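Local coordinates for protein congerin-2 (Conger myriaster, PDB 1IS3) that binds beta-galactosides such as lactose as a homodimeric galectin, its physiological role being still unknown, at residues A[11-16]-A[90-95]; A[17-22]-A[130-135]; A[32-37]-A[119-124]. One frame throughout, in Å; residues are numbered along the deposited sequence. Where two conformers were deposited one is given.

Interaction 1 (A[11-16]-A[90-95]); sequences FKLGMY and ITFDTH
Aromatic contacts dominate the meeting of F11 with F92. The two rings form an edge-to-face (T-shaped) pair, planes at 90° and centroids 4.9 Å apart, in which F92 drives its edge at the face of F11 and sets CE1 over the ring centre. With chi1 of F92 at 65°, its CG sits between the backbone N and the carbonyl carbon, and the ring rises under the turn, where its own edge also meets the carbonyl O of F11. L13 crosses F92 at about a right angle, CD1 coming to 3.3 Å from CE2 of F92. F118 and F97 add further rings around F92.

A second, more exposed group lies at Y16. In the conformer modelled, T91 comes over the face of the tyrosine ring, its CG2 standing 3.9 Å from the ring centroid in a CH-pi contact almost along the ring normal.

Polar contacts are carried by water. Water 1 accepts from the N of F92 at 3.1 Å and lies within donating distance of two carbonyls, the O of M15 at 2.8 Å and the O of K12 at 3.1 Å, although other acceptors compete for its protons. It thus ties the end of strand 85-92 to the chain reversal opposite. That reversal is a type II beta turn from K12 to M15, closed by the bond from the N of M15 to the O of K12 (2.9 Å), with G14 at its third position. With F11 and F92 packed beside it, the turn lies between strand 10-12 of one sheet and strand 17-23 of the other in the galectin beta-sandwich.

Interaction 2 (A[17-22]-A[130-135]); sequences LTVGGV and TFVRLE
T18 and R133 pair near one end of an antiparallel strand couple, 17-22 against 130-134, within one sheet of the galectin beta-sandwich. Their backbones exchange two bonds, from the N of T18 to the O of R133 and from the N of R133 to the O of T18, each 2.8 Å.

The tightest packing is at G20. The ring of F131 lies with one face over the glycine backbone, CE1 only 3.3 Å from the CA of G20, so that it packs directly on a residue without a side chain. A chi1 of 75° at F131 swings CG over its own backbone and turns the ring across the neighbouring strand, where CE2 also meets the CG2 of T18. On the other face L17, V19, V132 and L134 point into the sandwich; CD1 of L17 and CG1 of V19 both rest on CG2 of V132, the former at 3.9 Å.

Farther along the face that carries F131, around T18 and R133, the contact is looser, and water 2 enters. CG2 of T18 lies over a face of the R133 guanidinium, 4.0 Å from NH2, while NH1 reaches out of the pair to a salt bridge with E135 of the second subunit. OG1 of T18 bonds to T89 and to water 2. V132, R133 and L134 also pair with a strand of that subunit, continuing the sheet across the dimer.

At the far end T130 and F131 both face G20 in a classic beta bulge. There the O of G20 takes a nearly straight bond from the N of T130 (2.8 Å, 173°) and only a weak one from the N of F131 (3.5 Å).

Interaction 3 (A[32-37]-A[119-124]); sequences INVGES and NLIYLA
N33 lies across the ring of Y122 on one face of the sheet. Its CB stands 3.8 Å from the ring centroid in a CH-pi contact, offset toward the rim, and its ND2 continues over the same face to 3.5 Å from CE1, the amide and ring planes 30° apart. ND2 also gives a weak bond to the O of Y122, an oxygen that takes the backbone N of N33 at 2.9 Å as well.

The ring of Y122 inclines toward the facing strand. Beside it L120 reaches CD2 to the CA of S37, 3.5 Å away. On the other face of the sheet I32 meets L123, and V34 approaches I121 loosely.

Further out, the amide is gripped from both ends: OD1 of N33 bonds to ND1 of H44, a residue of the lactose pocket, and ND2 also bonds to S31. N33 is therefore a second-shell residue that probably helps orient H44. The OH of Y122 bonds to a MES molecule, probably from the crystallisation liquor, and R3 makes a cation-pi contact with its ring.

N119 and L120 face G35 in a classic beta bulge where the chain turns a corner. Strand 29-34 runs between strands 117-125 and 40-48, while 117-125 is flanked on its other side by 4-7 and 10-12.

How the interactions relate
Interactions 2 and 3 are buried strand pairings, one in each sheet of the sandwich, whereas interaction 1 is partly exposed and lies at the end where the chain passes between the sheets. The three meet in the hydrophobic interior: L17 and L134 of interaction 2 pack on I121 of interaction 3, and F11 of interaction 1 touches L134, V34 and I121. Interactions 1 and 2 are also joined by backbone, I90 probably bonding to L17 and Y16 to the C-terminal carboxylate of E135. Rings and a bridging water make interaction 1; 2 and 3 share antiparallel backbone bonding with a classic bulge, but 2 borders the dimer edge and 3 sets an amide over a ring behind the sugar pocket.

Interaction 1 (A[11-16]-A[90-95])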
# COMPACT_ATOMS: atom_id res chain seq x y z
N PHE A 11 0.02 9.36 -4.12
CA PHE A 11 -0.21 10.17 -2.91
C PHE A 11 -0.16 11.62 -3.42
O PHE A 11 0.88 12.18 -3.76
CB PHE A 11 0.91 9.90 -1.91
CG PHE A 11 0.86 10.69 -0.60
CD1 PHE A 11 -0.32 11.26 -0.09
CD2 PHE A 11 2.04 10.80 0.15
CE1 PHE A 11 -0.31 11.92 1.13
CE2 PHE A 11 2.05 11.47 1.39
CZ PHE A 11 0.88 12.02 1.87
N LYS A 12 -1.34 12.20 -3.56
CA LYS A 12 -1.55 13.51 -4.15
C LYS A 12 -1.85 14.56 -3.10
O LYS A 12 -2.23 14.26 -1.96
CB LYS A 12 -2.73 13.44 -5.15
CG LYS A 12 -2.35 12.42 -6.22
CD LYS A 12 -3.60 11.92 -6.85
CE LYS A 12 -4.09 13.00 -7.78
NZ LYS A 12 -5.52 13.23 -7.57
N LEU A 13 -1.63 15.81 -3.53
CA LEU A 13 -1.95 17.02 -2.79
C LEU A 13 -3.34 16.90 -2.16
O LEU A 13 -4.34 16.61 -2.84
CB LEU A 13 -1.91 18.16 -3.77
CG LEU A 13 -1.02 19.39 -3.65
CD1 LEU A 13 0.44 19.11 -3.49
CD2 LEU A 13 -1.17 20.13 -4.98
N GLY A 14 -3.38 16.98 -0.83
CA GLY A 14 -4.67 16.96 -0.16
C GLY A 14 -5.09 15.59 0.38
O GLY A 14 -6.09 15.50 1.09
N MET A 15 -4.38 14.52 0.03
CA MET A 15 -4.63 13.21 0.59
C MET A 15 -3.91 13.09 1.91
O MET A 15 -2.97 13.86 2.16
CB MET A 15 -4.12 12.12 -0.32
CG MET A 15 -5.05 12.04 -1.52
SD MET A 15 -4.41 10.96 -2.80
CE MET A 15 -4.70 9.39 -2.01
N TYR A 16 -4.25 12.13 2.74
CA TYR A 16 -3.56 11.85 4.01
C TYR A 16 -3.07 10.42 3.95
O TYR A 16 -3.74 9.51 3.47
CB TYR A 16 -4.47 11.96 5.23
CG TYR A 16 -4.87 13.40 5.52
CD1 TYR A 16 -5.69 14.10 4.61
CD2 TYR A 16 -4.40 14.05 6.67
CE1 TYR A 16 -6.01 15.44 4.83
CE2 TYR A 16 -4.73 15.41 6.90
CZ TYR A 16 -5.53 16.10 5.97
OH TYR A 16 -5.83 17.46 6.14
N ILE A 90 0.93 11.85 7.50
CA ILE A 90 1.60 12.80 6.63
C ILE A 90 0.61 13.38 5.64
O ILE A 90 -0.24 12.65 5.09
CB ILE A 90 2.77 12.08 5.89
CG1 ILE A 90 3.74 11.47 6.89
CG2 ILE A 90 3.48 13.07 4.94
CD1 ILE A 90 4.79 10.54 6.26
N THR A 91 0.66 14.68 5.42
CA THR A 91 -0.06 15.32 4.33
C THR A 91 0.90 16.38 3.78
O THR A 91 1.97 16.62 4.38
CB THR A 91 -1.39 15.96 4.86
OG1 THR A 91 -1.99 14.97 5.66
CG2 THR A 91 -2.35 16.38 3.75
N PHE A 92 0.58 17.03 2.66
CA PHE A 92 1.50 18.01 2.11
C PHE A 92 0.79 18.95 1.17
O PHE A 92 -0.31 18.65 0.67
CB PHE A 92 2.65 17.30 1.36
CG PHE A 92 2.27 16.52 0.11
CD1 PHE A 92 1.86 15.19 0.21
CD2 PHE A 92 2.30 17.14 -1.16
CE1 PHE A 92 1.47 14.50 -0.94
CE2 PHE A 92 1.91 16.44 -2.30
CZ PHE A 92 1.50 15.12 -2.19
N ASP A 93 1.38 20.14 0.99
CA ASP A 93 0.92 20.97 -0.10
C ASP A 93 2.14 21.22 -0.96
O ASP A 93 3.17 20.59 -0.71
CB ASP A 93 0.33 22.28 0.41
CG ASP A 93 1.18 23.14 1.32
OD1 ASP A 93 0.56 23.88 2.08
OD2 ASP A 93 2.41 23.07 1.28
N THR A 94 2.15 22.19 -1.90
CA THR A 94 3.35 22.31 -2.75
C THR A 94 4.57 22.88 -2.08
O THR A 94 5.67 22.86 -2.62
CB THR A 94 3.15 23.16 -4.00
OG1 THR A 94 2.56 24.38 -3.59
CG2 THR A 94 2.42 22.37 -5.09
N HIS A 95 4.38 23.40 -0.88
CA HIS A 95 5.49 23.99 -0.15
C HIS A 95 6.01 23.24 1.06
O HIS A 95 7.19 23.39 1.40
CB HIS A 95 5.13 25.39 0.33
CG HIS A 95 4.98 26.30 -0.86
ND1 HIS A 95 3.86 26.83 -1.36
CD2 HIS A 95 6.03 26.65 -1.67
CE1 HIS A 95 4.21 27.47 -2.46
NE2 HIS A 95 5.51 27.35 -2.64
O HOH W 1 -1.20 15.49 0.71

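Interaction 2 (A[17-22]-A[130-135])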
# COMPACT_ATOMS: atom_id res chain seq x y z
N LEU A 17 -1.86 10.23 4.44
CA LEU A 17 -1.21 8.93 4.57
C LEU A 17 -1.05 8.65 6.06
O LEU A 17 -0.37 9.44 6.76
CB LEU A 17 0.18 8.96 3.95
CG LEU A 17 1.10 7.76 4.21
CD1 LEU A 17 0.48 6.50 3.58
CD2 LEU A 17 2.52 8.04 3.69
N THR A 18 -1.63 7.56 6.57
CA THR A 18 -1.37 7.15 7.95
C THR A 18 -0.78 5.75 7.92
O THR A 18 -1.34 4.86 7.27
CB THR A 18 -2.65 7.12 8.77
OG1 THR A 18 -3.14 8.46 8.73
CG2 THR A 18 -2.44 6.67 10.21
N VAL A 19 0.38 5.59 8.54
CA VAL A 19 1.02 4.28 8.63
C VAL A 19 1.20 3.94 10.10
O VAL A 19 1.38 4.83 10.94
CB VAL A 19 2.43 4.21 7.95
CG1 VAL A 19 2.26 4.26 6.43
CG2 VAL A 19 3.32 5.38 8.40
N GLY A 20 1.07 2.65 10.43
CA GLY A 20 1.29 2.18 11.78
C GLY A 20 2.28 1.04 11.70
O GLY A 20 2.37 0.34 10.68
N GLY A 21 3.04 0.87 12.78
CA GLY A 21 3.99 -0.19 12.78
C GLY A 21 4.59 -0.40 14.15
O GLY A 21 4.09 0.08 15.16
N VAL A 22 5.66 -1.19 14.14
CA VAL A 22 6.32 -1.61 15.36
C VAL A 22 7.82 -1.47 15.15
O VAL A 22 8.36 -1.92 14.12
CB VAL A 22 6.04 -3.11 15.72
CG1 VAL A 22 6.62 -3.43 17.12
CG2 VAL A 22 4.56 -3.41 15.70
N THR A 130 2.31 -2.37 10.05
CA THR A 130 1.18 -3.22 10.36
C THR A 130 -0.13 -2.72 9.71
O THR A 130 -1.06 -3.52 9.57
CB THR A 130 1.01 -3.34 11.90
OG1 THR A 130 0.78 -2.03 12.39
CG2 THR A 130 2.23 -3.99 12.57
N PHE A 131 -0.26 -1.45 9.33
CA PHE A 131 -1.46 -1.01 8.65
C PHE A 131 -1.11 0.24 7.86
O PHE A 131 -0.09 0.90 8.13
CB PHE A 131 -2.61 -0.72 9.65
CG PHE A 131 -2.54 0.58 10.47
CD1 PHE A 131 -1.97 0.58 11.74
CD2 PHE A 131 -3.05 1.76 9.93
CE1 PHE A 131 -1.92 1.78 12.48
CE2 PHE A 131 -3.00 2.95 10.65
CZ PHE A 131 -2.43 2.95 11.93
N VAL A 132 -1.96 0.60 6.90
CA VAL A 132 -1.78 1.78 6.09
C VAL A 132 -3.15 2.30 5.64
O VAL A 132 -4.04 1.49 5.29
CB VAL A 132 -0.87 1.45 4.84
CG1 VAL A 132 -1.50 0.37 3.90
CG2 VAL A 132 -0.64 2.75 4.06
N ARG A 133 -3.32 3.63 5.65
CA ARG A 133 -4.49 4.27 5.07
C ARG A 133 -3.94 5.37 4.17
O ARG A 133 -3.13 6.20 4.63
CB ARG A 133 -5.37 4.91 6.10
CG ARG A 133 -6.01 3.91 7.04
CD ARG A 133 -7.25 4.49 7.71
NE ARG A 133 -7.00 5.60 8.61
CZ ARG A 133 -6.54 5.44 9.85
NH1 ARG A 133 -6.26 4.24 10.36
NH2 ARG A 133 -6.40 6.50 10.65
N LEU A 134 -4.31 5.39 2.90
CA LEU A 134 -3.89 6.43 1.96
C LEU A 134 -5.17 6.83 1.23
O LEU A 134 -5.68 6.05 0.41
CB LEU A 134 -2.86 5.90 0.96
CG LEU A 134 -2.47 6.85 -0.19
CD1 LEU A 134 -1.89 8.12 0.44
CD2 LEU A 134 -1.48 6.17 -1.14
N GLU A 135 -5.70 8.00 1.57
CA GLU A 135 -6.97 8.40 1.02
C GLU A 135 -7.17 9.91 1.08
O GLU A 135 -8.04 10.41 0.38
CB GLU A 135 -8.08 7.67 1.78
CG GLU A 135 -8.14 7.93 3.28
CD GLU A 135 -9.14 7.07 4.06
OE1 GLU A 135 -8.82 6.76 5.22
OE2 GLU A 135 -10.21 6.70 3.53
OXT GLU A 135 -6.44 10.59 1.79
O HOH W 2 -4.94 8.59 6.15
O HOH W 3 0.85 -0.75 14.92

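Interaction 3 (A[32-37]-A[119-124])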
# COMPACT_ATOMS: atom_id res chain seq x y z
N ILE A 32 10.85 6.34 7.08
CA ILE A 32 9.66 6.36 6.25
C ILE A 32 10.08 7.28 5.07
O ILE A 32 10.65 8.38 5.25
CB ILE A 32 8.46 6.96 7.03
CG1 ILE A 32 8.11 6.04 8.23
CG2 ILE A 32 7.26 7.17 6.07
CD1 ILE A 32 7.24 6.77 9.34
N ASN A 33 9.77 6.87 3.84
CA ASN A 33 10.25 7.55 2.64
C ASN A 33 9.11 7.79 1.66
O ASN A 33 8.33 6.85 1.44
CB ASN A 33 11.32 6.69 1.94
CG ASN A 33 12.48 6.41 2.86
OD1 ASN A 33 13.33 7.27 3.03
ND2 ASN A 33 12.55 5.28 3.55
N VAL A 34 8.96 8.99 1.12
CA VAL A 34 7.91 9.33 0.17
C VAL A 34 8.67 9.87 -1.04
O VAL A 34 9.51 10.78 -0.91
CB VAL A 34 6.99 10.42 0.79
CG1 VAL A 34 5.97 10.90 -0.23
CG2 VAL A 34 6.24 9.85 2.00
N GLY A 35 8.46 9.32 -2.23
CA GLY A 35 9.13 9.82 -3.42
C GLY A 35 8.70 9.07 -4.67
O GLY A 35 7.50 8.76 -4.84
N GLU A 36 9.69 8.83 -5.51
CA GLU A 36 9.46 8.21 -6.80
C GLU A 36 10.16 6.87 -6.86
O GLU A 36 9.66 5.99 -7.56
CB GLU A 36 10.03 9.03 -7.97
CG GLU A 36 9.62 10.51 -8.11
CD GLU A 36 10.41 11.46 -9.07
OE1 GLU A 36 9.80 12.48 -9.46
OE2 GLU A 36 11.60 11.25 -9.42
N SER A 37 11.29 6.62 -6.18
CA SER A 37 12.02 5.38 -6.29
C SER A 37 12.94 5.31 -5.06
O SER A 37 13.02 6.27 -4.28
CB SER A 37 12.86 5.39 -7.59
OG SER A 37 13.96 6.30 -7.56
N ASN A 119 4.61 8.55 -6.24
CA ASN A 119 4.19 7.19 -6.52
C ASN A 119 4.82 6.08 -5.69
O ASN A 119 4.56 4.89 -5.96
CB ASN A 119 4.39 6.90 -8.00
CG ASN A 119 3.15 7.33 -8.80
OD1 ASN A 119 2.29 8.10 -8.39
ND2 ASN A 119 3.02 6.89 -10.04
N LEU A 120 5.60 6.41 -4.67
CA LEU A 120 6.21 5.37 -3.85
C LEU A 120 6.28 5.81 -2.38
O LEU A 120 6.75 6.93 -2.08
CB LEU A 120 7.63 5.05 -4.35
CG LEU A 120 8.42 4.00 -3.53
CD1 LEU A 120 7.72 2.66 -3.66
CD2 LEU A 120 9.83 3.87 -4.03
N ILE A 121 5.80 4.99 -1.47
CA ILE A 121 5.90 5.22 -0.05
C ILE A 121 6.56 3.95 0.46
O ILE A 121 6.08 2.87 0.11
CB ILE A 121 4.50 5.40 0.54
CG1 ILE A 121 3.85 6.66 0.02
CG2 ILE A 121 4.60 5.43 2.04
CD1 ILE A 121 2.41 6.35 -0.39
N TYR A 122 7.65 3.96 1.24
CA TYR A 122 8.18 2.73 1.77
C TYR A 122 8.87 2.96 3.10
O TYR A 122 9.30 4.08 3.42
CB TYR A 122 9.19 2.08 0.81
CG TYR A 122 10.55 2.74 0.60
CD1 TYR A 122 11.66 2.30 1.33
CD2 TYR A 122 10.72 3.69 -0.40
CE1 TYR A 122 12.94 2.80 1.05
CE2 TYR A 122 12.01 4.19 -0.68
CZ TYR A 122 13.12 3.74 0.05
OH TYR A 122 14.40 4.21 -0.26
N LEU A 123 8.96 1.87 3.84
CA LEU A 123 9.66 1.86 5.12
C LEU A 123 10.91 1.03 4.91
O LEU A 123 10.85 -0.02 4.26
CB LEU A 123 8.79 1.21 6.22
CG LEU A 123 9.41 1.15 7.63
CD1 LEU A 123 8.50 1.75 8.70
CD2 LEU A 123 9.69 -0.31 7.90
N ALA A 124 12.02 1.48 5.47
CA ALA A 124 13.26 0.72 5.40
C ALA A 124 13.89 0.68 6.81
O ALA A 124 13.56 1.47 7.70
CB ALA A 124 14.24 1.38 4.44